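Local coordinates for arginine decarboxylase, A207R protein (Paramecium bursaria Chlorella virus 1, PDB 2NVA) that decarboxylates arginine to agmatine with pyridoxal 5'-phosphate, using a TIM barrel as in eukaryotic ornithine decarboxylases, at residues N6-A11 / K17-S22; T58-N63 / I80-S85; N127-L132 / K207-D212; R189-S194 / D232-A237. One frame throughout, in Å; residues are numbered along the deposited sequence.

How the contacts relate
From the N terminus, contact 1 comes first: the chain leaves helix 2-11, makes a short loop and lays strand 18-22 beside the helix, in the mixed sheet. Contact 2 opens only after that loop has closed, and brackets strand 65-68 and nearly all of helix 71-80 of the TIM barrel. Contact 3 spans a much longer loop and joins parallel strands 129-133 and 210-212, next but one to each other across strand 170-174. Contact 4 crosses it, because 189-194 falls within that loop while 232-237 lies beyond it. The two touch where Leu211 CD1 packs 3.6 Å from Ser194 CB, so barrel strand 210-212 and outer helix 184-204 meet there, across the chain's centre from contact 1.

Contact 1. Residues N6-A11 / K17-S22; sequences NNILKA and KSFYVS
Helix 2-11 puts Ile8 and Leu9 in front of Phe19 on strand 18-22, the closest CA pair being Ile8 and Val21 at 9.2 Å, so the helix lies over the sheet with side chains filling the gap. This is helix-on-sheet packing in the mixed beta domain that accompanies the TIM barrel in this decarboxylase family. Although it belongs to the first part of the chain, strand 18-22 runs antiparallel to strand 262-274 and parallel to the C-terminal strand 367-371. Within the helix, Lys10 N donates to Asn6 O at 3.1 Å, one of the bonds of the regular helical pattern.

Phe19 carries the contact. Its CG sits between the backbone N and the carbonyl carbon (chi1 61°), and the ring reaches from the strand toward the helix. Ile8 and the ring lie side by side, running opposite ways, and the branch methyl CG2 of Ile8 comes to 4.1 Å from Phe19 CE1 at an oblique angle. Further partners of the ring lie in the sheet and the helix: Tyr370 meets it edge-to-face, Trp344 meets it with the planes at about 55°, and Val5 of the same helix touches it. Ile8 also rests on Tyr370, so the helix and the C-terminal strand share one hydrophobic patch. Leu9 approaches differently. Its CD2 methyl comes to the rim of the ring, near the ring plane, and lies 3.8 Å from both Phe19 CE2 and Phe19 CZ.

Contact 2. Residues T58-N63 / I80-S85; sequences TMCDKN and IGVSPS
Cys60 meets Val82 and Ile80 through its thiol and its CB. The sulfur SG is 3.6 Å from Val82 CG2, and the same methyl is 3.7 Å from Cys60 CB, so Val82 lies alongside the CB-SG bond. On the Ile80 side, the branch methyl CG2 comes to 3.9 Å from Cys60 CB. The cysteine is thus held by one methyl from each residue in purely apolar contact. Its SG is anti to the backbone N (chi1 170°), which swings the sulfur from the helix toward the loop that carries Val82.

One shell out, two helix ends set these residues in place. Gly81 leaves helix 71-80 with a positive phi of 106° and closes it in a Schellman motif. With that phi and psi, a beta carbon would collide with the Ile80 carbonyl oxygen. The glycine turn separates Ile80, still at the helix end, from Val82, yet lets a methyl of each touch Cys60. Helix 53-61 ends in the same way: Asn63, also at positive phi, is the C-prime residue, and its N donates to Cys60 O at 3.1 Å. That oxygen accepts a second bond from Arg86 NH1, which ties the helix end to the chain leading into strand 87-89.

Ile80 also touches Glu53, Leu56 and Lys57, so it lies along helix 53-61. Val82 rests on Val77 of helix 71-80 and on Phe66 of strand 65-68, placing the contact where two successive outer helices of the barrel meet beside the strand that connects them.

Contact 3. Residues N127-L132 / K207-D212; sequences NCKMIL and KPYILD
Lys129 and Tyr209 meet at the edge of the contact, and the lysine can be followed outward from its backbone. Lys129 CB points toward residues 207-212 yet stays 5.3 Å from Tyr209 OH. Next along, Lys129 CG is still 5.1 Å from Tyr209 OH. CD is the atom that touches, 3.8 Å from the Tyr209 OH oxygen. The two side chains cross at an angle, so the phenol end lies against the aliphatic run. Lys129 CE is already receding, 4.4 Å from Tyr209 OH. There the chain bends (chi4 -60°) and the ammonium turns off: NZ is 5.2 Å from Tyr209 OH and makes a salt bridge with Glu169 instead. The lysine therefore offers methylene to the tyrosine and its charge to the residue just before strand 170-174.

Tyr209 gets there with CG lodged between its backbone N and carbonyl carbon (chi1 54°). That fold of the side chain leaves the carbonyl oxygen of Lys207 in the plane of the ring at its edge. The ring also rests on Ile171 of the strand between.

Deeper in, Ile131 and Ile210 point at one another with their CA atoms 8.0 Å apart. The tip CD1 of Ile131 is 4.3 Å from the branch methyl CG2 of Ile210, a loose apolar meeting. Strand 170-174 lies between the two in the sheet, and Ile210 touches its Ile171 while Ile131 touches its Ser174. The bound cofactor adduct is about 10 Å from the Ile131 side chain. Such contacts between next-but-one strands belong to the inside of a TIM barrel, where the closed parallel sheet curves its inward side chains together.

Contact 4. Residues R189-S194 / D232-A237; sequences RAIKSS and DYINDA
Ile191 reaches Ala237 and Ile234 through its torsions: CG1 stands anti to the carbonyl carbon (chi1 -67°), and the extended second torsion (chi2 156°) carries CD1 toward helix 229-241. That methyl ends 3.6 Å from Ala237 CB and 4.2 Å from the branch methyl CG2 of Ile234, so it bridges two residues three positions apart, on neighbouring turns of the opposing helix. The other branch, CG2, is anti to the backbone N and lies 3.7 Å from Ala237 O. One isoleucine thus straddles the alanine, whose small side chain allows the helices to come close: the CA atoms of Ile191 and Ala237 are 6.4 Å apart. All three residues are buried, and the contact is apolar.

On helix 184-204, Ser194 turns its hydroxyl back into its own helix. OG donates to Ala190 O at 2.8 Å, making an angle of 142° with the C=O bond at that oxygen and tilted out of the carbonyl plane. Ser194 N donates to the same oxygen from the opposite face of the plane, so this buried serine is satisfied within the turn.

Around the pair, Tyr233 and Tyr188 bring their rings together beside Ala237. Asn235 ND2 bonds to Leu37 O at the end of helix 24-37, and Ile191 also rests on Phe175 and Phe241. Helices 184-204 and 229-241 precede and follow strand 210-212 in the chain, and Ile191 touches Leu211 on that strand, so helix 184-204 lies on strand 210-212 while packing against helix 229-241.

Contact 1. Residues N6-A11 / K17-S22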
loop_
_atom_site.group_PDB
_atom_site.type_symbol
_atom_site.label_atom_id
_atom_site.label_comp_id
_atom_site.label_asym_id
_atom_site.label_seq_id
_atom_site.Cartn_x
_atom_site.Cartn_y
_atom_site.Cartn_z
ATOM N N ASN A 6 16.592 -23.185 4.795
ATOM C CA ASN A 6 18.009 -23.256 5.104
ATOM C C ASN A 6 18.802 -23.798 3.919
ATOM O O ASN A 6 19.888 -23.298 3.633
ATOM C CB ASN A 6 18.287 -24.075 6.376
ATOM C CG ASN A 6 18.294 -23.214 7.643
ATOM O OD1 ASN A 6 17.568 -23.506 8.606
ATOM N ND2 ASN A 6 19.090 -22.144 7.643
ATOM N N ASN A 7 18.261 -24.794 3.218
ATOM C CA ASN A 7 18.951 -25.330 2.043
ATOM C C ASN A 7 19.043 -24.316 0.909
ATOM O O ASN A 7 20.057 -24.241 0.223
ATOM C CB ASN A 7 18.306 -26.627 1.552
ATOM C CG ASN A 7 18.564 -27.807 2.489
ATOM O OD1 ASN A 7 17.934 -28.842 2.338
ATOM N ND2 ASN A 7 19.473 -27.656 3.458
ATOM N N ILE A 8 17.984 -23.529 0.716
ATOM C CA ILE A 8 17.996 -22.450 -0.276
ATOM C C ILE A 8 19.088 -21.427 0.026
ATOM O O ILE A 8 19.798 -20.978 -0.883
ATOM C CB ILE A 8 16.630 -21.714 -0.329
ATOM C CG1 ILE A 8 15.496 -22.667 -0.714
ATOM C CG2 ILE A 8 16.683 -20.486 -1.250
ATOM C CD1 ILE A 8 15.612 -23.227 -2.101
ATOM N N LEU A 9 19.205 -21.050 1.296
ATOM C CA LEU A 9 20.206 -20.072 1.713
ATOM C C LEU A 9 21.619 -20.600 1.492
ATOM O O LEU A 9 22.503 -19.840 1.106
ATOM C CB LEU A 9 20.022 -19.691 3.186
ATOM C CG LEU A 9 18.780 -18.851 3.477
ATOM C CD1 LEU A 9 18.484 -18.834 4.978
ATOM C CD2 LEU A 9 18.925 -17.423 2.903
ATOM N N LYS A 10 21.832 -21.897 1.732
ATOM C CA LYS A 10 23.163 -22.490 1.529
ATOM C C LYS A 10 23.514 -22.614 0.048
ATOM O O LYS A 10 24.675 -22.475 -0.342
ATOM C CB LYS A 10 23.265 -23.845 2.237
ATOM C CG LYS A 10 23.636 -23.700 3.728
ATOM C CD LYS A 10 23.582 -25.046 4.454
ATOM C CE LYS A 10 22.158 -25.341 4.898
ATOM N NZ LYS A 10 21.838 -26.830 4.982
ATOM N N ALA A 11 22.494 -22.883 -0.764
ATOM C CA ALA A 11 22.656 -23.009 -2.211
ATOM C C ALA A 11 22.778 -21.644 -2.912
ATOM O O ALA A 11 23.374 -21.550 -3.989
ATOM C CB ALA A 11 21.495 -23.815 -2.802
ATOM N N LYS A 17 17.891 -10.031 -1.190
ATOM C CA LYS A 17 16.467 -9.662 -1.117
ATOM C C LYS A 17 15.683 -10.647 -0.261
ATOM O O LYS A 17 16.057 -11.811 -0.150
ATOM C CB LYS A 17 15.819 -9.680 -2.503
ATOM C CG LYS A 17 16.474 -8.847 -3.565
ATOM C CD LYS A 17 15.619 -8.962 -4.827
ATOM C CE LYS A 17 16.393 -8.656 -6.075
ATOM N NZ LYS A 17 16.772 -7.225 -6.147
ATOM N N SER A 18 14.576 -10.184 0.322
ATOM C CA SER A 18 13.633 -11.101 0.943
ATOM C C SER A 18 13.085 -12.025 -0.146
ATOM O O SER A 18 13.150 -11.692 -1.329
ATOM C CB SER A 18 12.506 -10.343 1.619
ATOM O OG SER A 18 11.764 -9.602 0.662
ATOM N N PHE A 19 12.580 -13.190 0.238
ATOM C CA PHE A 19 12.114 -14.147 -0.778
ATOM C C PHE A 19 10.950 -15.000 -0.295
ATOM O O PHE A 19 10.902 -15.413 0.868
ATOM C CB PHE A 19 13.273 -15.021 -1.326
ATOM C CG PHE A 19 13.971 -15.886 -0.282
ATOM C CD1 PHE A 19 13.584 -17.218 -0.083
ATOM C CD2 PHE A 19 15.044 -15.386 0.465
ATOM C CE1 PHE A 19 14.245 -18.026 0.858
ATOM C CE2 PHE A 19 15.697 -16.172 1.418
ATOM C CZ PHE A 19 15.306 -17.502 1.612
ATOM N N TYR A 20 10.011 -15.237 -1.207
ATOM C CA TYR A 20 8.915 -16.163 -0.974
ATOM C C TYR A 20 9.372 -17.558 -1.352
ATOM O O TYR A 20 10.066 -17.721 -2.358
ATOM C CB TYR A 20 7.706 -15.787 -1.831
ATOM C CG TYR A 20 7.045 -14.510 -1.382
ATOM C CD1 TYR A 20 5.996 -14.534 -0.451
ATOM C CD2 TYR A 20 7.462 -13.283 -1.877
ATOM C CE1 TYR A 20 5.385 -13.359 -0.024
ATOM C CE2 TYR A 20 6.861 -12.093 -1.450
ATOM C CZ TYR A 20 5.824 -12.138 -0.527
ATOM O OH TYR A 20 5.222 -10.971 -0.116
ATOM N N VAL A 21 9.004 -18.548 -0.539
ATOM C CA VAL A 21 9.188 -19.956 -0.917
ATOM C C VAL A 21 7.793 -20.531 -1.090
ATOM O O VAL A 21 7.037 -20.640 -0.119
ATOM C CB VAL A 21 9.990 -20.768 0.137
ATOM C CG1 VAL A 21 10.138 -22.239 -0.306
ATOM C CG2 VAL A 21 11.342 -20.110 0.400
ATOM N N SER A 22 7.464 -20.883 -2.332
ATOM C CA SER A 22 6.093 -21.232 -2.700
ATOM C C SER A 22 5.995 -22.687 -3.103
ATOM O O SER A 22 6.884 -23.197 -3.785
ATOM C CB SER A 22 5.630 -20.330 -3.845
ATOM O OG SER A 22 5.715 -18.969 -3.442
#

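Contact 2. Residues T58-N63 / I80-S85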
loop_
_atom_site.group_PDB
_atom_site.type_symbol
_atom_site.label_atom_id
_atom_site.label_comp_id
_atom_site.label_asym_id
_atom_site.label_seq_id
_atom_site.Cartn_x
_atom_site.Cartn_y
_atom_site.Cartn_z
ATOM N N THR A 58 -1.228 -23.886 -11.602
ATOM C CA THR A 58 -1.580 -25.015 -10.746
ATOM C C THR A 58 -3.095 -25.152 -10.594
ATOM O O THR A 58 -3.635 -26.257 -10.675
ATOM C CB THR A 58 -0.925 -24.878 -9.363
ATOM O OG1 THR A 58 0.499 -24.799 -9.523
ATOM C CG2 THR A 58 -1.259 -26.073 -8.479
ATOM N N MET A 59 -3.758 -24.020 -10.369
ATOM C CA MET A 59 -5.222 -23.920 -10.338
ATOM C C MET A 59 -5.806 -24.441 -11.658
ATOM O O MET A 59 -6.697 -25.295 -11.673
ATOM C CB MET A 59 -5.669 -22.446 -10.178
ATOM C CG MET A 59 -5.374 -21.718 -8.817
ATOM S SD MET A 59 -6.154 -22.563 -7.414
ATOM C CE MET A 59 -5.470 -21.531 -6.140
ATOM N N CYS A 60 -5.293 -23.897 -12.761
ATOM C CA CYS A 60 -5.786 -24.215 -14.100
ATOM C C CYS A 60 -5.774 -25.730 -14.344
ATOM O O CYS A 60 -6.782 -26.307 -14.773
ATOM C CB CYS A 60 -4.928 -23.509 -15.149
ATOM S SG CYS A 60 -5.232 -24.030 -16.858
ATOM N N ASP A 61 -4.628 -26.353 -14.066
ATOM C CA ASP A 61 -4.431 -27.791 -14.277
ATOM C C ASP A 61 -5.277 -28.696 -13.368
ATOM O O ASP A 61 -5.492 -29.872 -13.688
ATOM C CB ASP A 61 -2.933 -28.130 -14.114
ATOM C CG ASP A 61 -2.071 -27.535 -15.234
ATOM O OD1 ASP A 61 -2.629 -27.104 -16.274
ATOM O OD2 ASP A 61 -0.831 -27.495 -15.068
ATOM N N LYS A 62 -5.720 -28.157 -12.230
ATOM C CA LYS A 62 -6.533 -28.897 -11.271
ATOM C C LYS A 62 -8.012 -28.629 -11.500
ATOM O O LYS A 62 -8.854 -28.993 -10.676
ATOM C CB LYS A 62 -6.126 -28.567 -9.835
ATOM C CG LYS A 62 -4.737 -29.088 -9.420
ATOM C CD LYS A 62 -4.716 -30.593 -9.176
ATOM C CE LYS A 62 -5.352 -30.965 -7.849
ATOM N NZ LYS A 62 -5.402 -32.465 -7.737
ATOM N N ASN A 63 -8.313 -27.995 -12.631
ATOM C CA ASN A 63 -9.690 -27.704 -13.049
ATOM C C ASN A 63 -10.428 -26.708 -12.155
ATOM O O ASN A 63 -11.652 -26.697 -12.098
ATOM C CB ASN A 63 -10.491 -29.003 -13.227
ATOM C CG ASN A 63 -10.026 -29.802 -14.414
ATOM O OD1 ASN A 63 -9.804 -29.248 -15.506
ATOM N ND2 ASN A 63 -9.867 -31.120 -14.229
ATOM N N ILE A 80 -2.298 -17.765 -19.109
ATOM C CA ILE A 80 -2.007 -19.075 -18.503
ATOM C C ILE A 80 -2.538 -20.223 -19.388
ATOM O O ILE A 80 -2.054 -21.368 -19.310
ATOM C CB ILE A 80 -2.619 -19.144 -17.052
ATOM C CG1 ILE A 80 -1.865 -18.223 -16.072
ATOM C CG2 ILE A 80 -2.684 -20.569 -16.505
ATOM C CD1 ILE A 80 -0.341 -18.473 -15.974
ATOM N N GLY A 81 -3.532 -19.911 -20.231
ATOM C CA GLY A 81 -4.151 -20.894 -21.126
ATOM C C GLY A 81 -5.551 -21.341 -20.715
ATOM O O GLY A 81 -6.085 -22.303 -21.262
ATOM N N VAL A 82 -6.160 -20.625 -19.769
ATOM C CA VAL A 82 -7.494 -20.956 -19.290
ATOM C C VAL A 82 -8.494 -20.384 -20.280
ATOM O O VAL A 82 -8.308 -19.265 -20.765
ATOM C CB VAL A 82 -7.753 -20.324 -17.898
ATOM C CG1 VAL A 82 -9.137 -20.706 -17.351
ATOM C CG2 VAL A 82 -6.657 -20.716 -16.911
ATOM N N SER A 83 -9.549 -21.139 -20.575
ATOM C CA SER A 83 -10.662 -20.613 -21.365
ATOM C C SER A 83 -11.367 -19.468 -20.637
ATOM O O SER A 83 -11.651 -19.587 -19.452
ATOM C CB SER A 83 -11.686 -21.711 -21.656
ATOM O OG SER A 83 -12.789 -21.166 -22.365
ATOM N N PRO A 84 -11.645 -18.356 -21.340
ATOM C CA PRO A 84 -12.449 -17.283 -20.734
ATOM C C PRO A 84 -13.828 -17.762 -20.244
ATOM O O PRO A 84 -14.437 -17.095 -19.399
ATOM C CB PRO A 84 -12.603 -16.274 -21.875
ATOM C CG PRO A 84 -11.399 -16.500 -22.737
ATOM C CD PRO A 84 -11.193 -18.000 -22.700
ATOM N N SER A 85 -14.296 -18.911 -20.741
ATOM C CA SER A 85 -15.566 -19.509 -20.253
ATOM C C SER A 85 -15.500 -19.895 -18.764
ATOM O O SER A 85 -16.545 -20.061 -18.115
ATOM C CB SER A 85 -15.967 -20.725 -21.097
ATOM O OG SER A 85 -15.016 -21.771 -20.991
#

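Contact 3. Residues N127-L132 / K207-D212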
loop_
_atom_site.group_PDB
_atom_site.type_symbol
_atom_site.label_atom_id
_atom_site.label_comp_id
_atom_site.label_asym_id
_atom_site.label_seq_id
_atom_site.Cartn_x
_atom_site.Cartn_y
_atom_site.Cartn_z
ATOM N N ASN A 127 -25.346 -9.519 -23.812
ATOM C CA ASN A 127 -25.614 -10.928 -23.556
ATOM C C ASN A 127 -24.797 -11.528 -22.407
ATOM O O ASN A 127 -24.774 -12.736 -22.223
ATOM C CB ASN A 127 -25.436 -11.747 -24.835
ATOM C CG ASN A 127 -26.445 -11.376 -25.900
ATOM O OD1 ASN A 127 -27.621 -11.127 -25.600
ATOM N ND2 ASN A 127 -26.000 -11.328 -27.151
ATOM N N CYS A 128 -24.132 -10.674 -21.639
ATOM C CA CYS A 128 -23.437 -11.127 -20.446
ATOM C C CYS A 128 -24.462 -11.710 -19.471
ATOM O O CYS A 128 -25.519 -11.103 -19.240
ATOM C CB CYS A 128 -22.683 -9.961 -19.810
ATOM S SG CYS A 128 -21.565 -10.458 -18.476
ATOM N N LYS A 129 -24.178 -12.895 -18.943
ATOM C CA LYS A 129 -25.061 -13.502 -17.955
ATOM C C LYS A 129 -24.756 -12.890 -16.597
ATOM O O LYS A 129 -23.611 -12.922 -16.149
ATOM C CB LYS A 129 -24.899 -15.018 -17.936
ATOM C CG LYS A 129 -25.124 -15.647 -19.321
ATOM C CD LYS A 129 -25.184 -17.172 -19.242
ATOM C CE LYS A 129 -25.088 -17.808 -20.640
ATOM N NZ LYS A 129 -26.202 -17.357 -21.543
ATOM N N MET A 130 -25.788 -12.358 -15.947
ATOM C CA MET A 130 -25.599 -11.539 -14.751
ATOM C C MET A 130 -25.953 -12.236 -13.453
ATOM O O MET A 130 -26.921 -12.989 -13.387
ATOM C CB MET A 130 -26.369 -10.219 -14.868
ATOM C CG MET A 130 -25.947 -9.353 -16.064
ATOM S SD MET A 130 -24.160 -9.033 -16.181
ATOM C CE MET A 130 -23.911 -7.984 -14.744
ATOM N N ILE A 131 -25.150 -11.962 -12.424
ATOM C CA ILE A 131 -25.376 -12.493 -11.089
ATOM C C ILE A 131 -25.601 -11.313 -10.152
ATOM O O ILE A 131 -24.747 -10.446 -10.028
ATOM C CB ILE A 131 -24.181 -13.372 -10.598
ATOM C CG1 ILE A 131 -24.055 -14.633 -11.458
ATOM C CG2 ILE A 131 -24.351 -13.755 -9.139
ATOM C CD1 ILE A 131 -22.758 -15.428 -11.214
ATOM N N LEU A 132 -26.762 -11.283 -9.508
ATOM C CA LEU A 132 -27.050 -10.192 -8.592
ATOM C C LEU A 132 -26.337 -10.436 -7.266
ATOM O O LEU A 132 -26.584 -11.437 -6.604
ATOM C CB LEU A 132 -28.562 -10.020 -8.383
ATOM C CG LEU A 132 -28.985 -9.034 -7.281
ATOM C CD1 LEU A 132 -28.580 -7.594 -7.593
ATOM C CD2 LEU A 132 -30.487 -9.136 -7.004
ATOM N N LYS A 207 -34.729 -17.078 -15.054
ATOM C CA LYS A 207 -34.566 -18.519 -14.852
ATOM C C LYS A 207 -33.188 -18.771 -14.241
ATOM O O LYS A 207 -32.310 -19.342 -14.892
ATOM C CB LYS A 207 -34.759 -19.275 -16.174
ATOM C CG LYS A 207 -36.191 -19.122 -16.711
ATOM C CD LYS A 207 -36.466 -19.927 -17.989
ATOM C CE LYS A 207 -36.036 -19.168 -19.247
ATOM N NZ LYS A 207 -36.787 -19.704 -20.488
ATOM N N PRO A 208 -32.998 -18.342 -12.976
ATOM C CA PRO A 208 -31.666 -18.445 -12.375
ATOM C C PRO A 208 -31.319 -19.888 -12.006
ATOM O O PRO A 208 -32.217 -20.707 -11.758
ATOM C CB PRO A 208 -31.791 -17.591 -11.107
ATOM C CG PRO A 208 -33.228 -17.679 -10.731
ATOM C CD PRO A 208 -33.978 -17.758 -12.042
ATOM N N TYR A 209 -30.022 -20.184 -11.972
ATOM C CA TYR A 209 -29.551 -21.527 -11.647
ATOM C C TYR A 209 -28.226 -21.531 -10.886
ATOM O O TYR A 209 -27.721 -22.598 -10.565
ATOM C CB TYR A 209 -29.434 -22.407 -12.914
ATOM C CG TYR A 209 -28.593 -21.804 -14.024
ATOM C CD1 TYR A 209 -27.252 -22.141 -14.183
ATOM C CD2 TYR A 209 -29.154 -20.885 -14.918
ATOM C CE1 TYR A 209 -26.493 -21.581 -15.221
ATOM C CE2 TYR A 209 -28.411 -20.327 -15.938
ATOM C CZ TYR A 209 -27.088 -20.671 -16.086
ATOM O OH TYR A 209 -26.363 -20.099 -17.118
ATOM N N ILE A 210 -27.658 -20.358 -10.604
ATOM C CA ILE A 210 -26.364 -20.313 -9.909
ATOM C C ILE A 210 -26.478 -19.680 -8.529
ATOM O O ILE A 210 -27.066 -18.606 -8.391
ATOM C CB ILE A 210 -25.280 -19.557 -10.736
ATOM C CG1 ILE A 210 -24.921 -20.348 -12.011
ATOM C CG2 ILE A 210 -24.017 -19.285 -9.881
ATOM C CD1 ILE A 210 -23.751 -19.767 -12.808
ATOM N N LEU A 211 -25.941 -20.361 -7.516
ATOM C CA LEU A 211 -25.709 -19.742 -6.226
ATOM C C LEU A 211 -24.208 -19.540 -6.114
ATOM O O LEU A 211 -23.440 -20.469 -6.349
ATOM C CB LEU A 211 -26.209 -20.625 -5.081
ATOM C CG LEU A 211 -25.765 -20.212 -3.667
ATOM C CD1 LEU A 211 -26.432 -18.886 -3.254
ATOM C CD2 LEU A 211 -26.049 -21.305 -2.632
ATOM N N ASP A 212 -23.791 -18.326 -5.773
ATOM C CA ASP A 212 -22.379 -18.023 -5.633
ATOM C C ASP A 212 -22.169 -17.597 -4.177
ATOM O O ASP A 212 -22.642 -16.538 -3.772
ATOM C CB ASP A 212 -22.008 -16.899 -6.609
ATOM C CG ASP A 212 -20.555 -16.448 -6.507
ATOM O OD1 ASP A 212 -19.812 -16.827 -5.562
ATOM O OD2 ASP A 212 -20.154 -15.658 -7.402
#

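Contact 4. Residues R189-S194 / D232-A237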
loop_
_atom_site.group_PDB
_atom_site.type_symbol
_atom_site.label_atom_id
_atom_site.label_comp_id
_atom_site.label_asym_id
_atom_site.label_seq_id
_atom_site.Cartn_x
_atom_site.Cartn_y
_atom_site.Cartn_z
ATOM N N ARG A 189 -27.225 -17.727 7.029
ATOM C CA ARG A 189 -28.171 -16.618 6.830
ATOM C C ARG A 189 -28.066 -16.013 5.429
ATOM O O ARG A 189 -29.085 -15.608 4.845
ATOM C CB ARG A 189 -27.970 -15.527 7.897
ATOM C CG ARG A 189 -28.424 -15.931 9.316
ATOM C CD ARG A 189 -28.056 -14.850 10.336
ATOM N NE ARG A 189 -28.913 -14.857 11.537
ATOM C CZ ARG A 189 -28.607 -15.427 12.707
ATOM N NH1 ARG A 189 -27.442 -16.054 12.883
ATOM N NH2 ARG A 189 -29.450 -15.348 13.726
ATOM N N ALA A 190 -26.841 -15.956 4.897
ATOM C CA ALA A 190 -26.599 -15.436 3.554
ATOM C C ALA A 190 -27.211 -16.343 2.489
ATOM O O ALA A 190 -27.770 -15.859 1.498
ATOM C CB ALA A 190 -25.112 -15.262 3.304
ATOM N N ILE A 191 -27.089 -17.652 2.684
ATOM C CA ILE A 191 -27.627 -18.623 1.719
ATOM C C ILE A 191 -29.166 -18.619 1.760
ATOM O O ILE A 191 -29.826 -18.739 0.716
ATOM C CB ILE A 191 -27.013 -20.042 1.942
ATOM C CG1 ILE A 191 -25.514 -20.018 1.586
ATOM C CG2 ILE A 191 -27.759 -21.125 1.128
ATOM C CD1 ILE A 191 -24.672 -21.112 2.264
ATOM N N LYS A 192 -29.726 -18.458 2.960
ATOM C CA LYS A 192 -31.173 -18.314 3.114
ATOM C C LYS A 192 -31.675 -17.057 2.388
ATOM O O LYS A 192 -32.666 -17.116 1.655
ATOM C CB LYS A 192 -31.562 -18.272 4.599
ATOM C CG LYS A 192 -33.073 -18.166 4.836
ATOM C CD LYS A 192 -33.408 -18.083 6.327
ATOM C CE LYS A 192 -34.947 -18.108 6.504
ATOM N NZ LYS A 192 -35.298 -18.179 7.964
ATOM N N SER A 193 -30.996 -15.928 2.595
ATOM C CA SER A 193 -31.373 -14.679 1.928
ATOM C C SER A 193 -31.240 -14.802 0.414
ATOM O O SER A 193 -32.003 -14.189 -0.337
ATOM C CB SER A 193 -30.502 -13.515 2.423
ATOM O OG SER A 193 -30.740 -13.262 3.799
ATOM N N SER A 194 -30.249 -15.573 -0.027
ATOM C CA SER A 194 -30.011 -15.788 -1.446
ATOM C C SER A 194 -31.151 -16.582 -2.086
ATOM O O SER A 194 -31.536 -16.308 -3.224
ATOM C CB SER A 194 -28.682 -16.512 -1.656
ATOM O OG SER A 194 -27.591 -15.692 -1.264
ATOM N N ASP A 232 -19.221 -27.855 6.883
ATOM C CA ASP A 232 -20.398 -28.637 7.309
ATOM C C ASP A 232 -21.643 -27.775 7.373
ATOM O O ASP A 232 -22.726 -28.169 6.914
ATOM C CB ASP A 232 -20.174 -29.244 8.701
ATOM C CG ASP A 232 -19.128 -30.316 8.701
ATOM O OD1 ASP A 232 -18.917 -30.928 7.619
ATOM O OD2 ASP A 232 -18.508 -30.557 9.781
ATOM N N TYR A 233 -21.489 -26.582 7.934
ATOM C CA TYR A 233 -22.637 -25.707 8.088
ATOM C C TYR A 233 -23.076 -25.071 6.770
ATOM O O TYR A 233 -24.272 -24.931 6.521
ATOM C CB TYR A 233 -22.387 -24.666 9.189
ATOM C CG TYR A 233 -23.650 -24.210 9.891
ATOM C CD1 TYR A 233 -24.571 -25.133 10.402
ATOM C CD2 TYR A 233 -23.927 -22.848 10.038
ATOM C CE1 TYR A 233 -25.751 -24.698 11.060
ATOM C CE2 TYR A 233 -25.077 -22.406 10.688
ATOM C CZ TYR A 233 -25.977 -23.306 11.196
ATOM O OH TYR A 233 -27.137 -22.833 11.825
ATOM N N ILE A 234 -22.116 -24.701 5.924
ATOM C CA ILE A 234 -22.422 -24.209 4.576
ATOM C C ILE A 234 -23.162 -25.294 3.790
ATOM O O ILE A 234 -24.167 -25.007 3.153
ATOM C CB ILE A 234 -21.138 -23.759 3.829
ATOM C CG1 ILE A 234 -20.630 -22.422 4.400
ATOM C CG2 ILE A 234 -21.367 -23.682 2.314
ATOM C CD1 ILE A 234 -19.188 -22.060 3.975
ATOM N N ASN A 235 -22.677 -26.536 3.862
ATOM C CA ASN A 235 -23.357 -27.660 3.198
ATOM C C ASN A 235 -24.761 -27.929 3.725
ATOM O O ASN A 235 -25.636 -28.316 2.949
ATOM C CB ASN A 235 -22.502 -28.930 3.235
ATOM C CG ASN A 235 -21.228 -28.799 2.391
ATOM O OD1 ASN A 235 -21.177 -27.997 1.457
ATOM N ND2 ASN A 235 -20.205 -29.584 2.723
ATOM N N ASP A 236 -24.978 -27.715 5.026
ATOM C CA ASP A 236 -26.330 -27.819 5.614
ATOM C C ASP A 236 -27.249 -26.767 5.018
ATOM O O ASP A 236 -28.399 -27.043 4.693
ATOM C CB ASP A 236 -26.293 -27.635 7.135
ATOM C CG ASP A 236 -25.683 -28.813 7.859
ATOM O OD1 ASP A 236 -25.705 -29.950 7.307
ATOM O OD2 ASP A 236 -25.195 -28.619 9.019
ATOM N N ALA A 237 -26.736 -25.554 4.852
ATOM C CA ALA A 237 -27.516 -24.475 4.256
ATOM C C ALA A 237 -27.824 -24.748 2.781
ATOM O O ALA A 237 -28.928 -24.459 2.321
ATOM C CB ALA A 237 -26.803 -23.127 4.431
#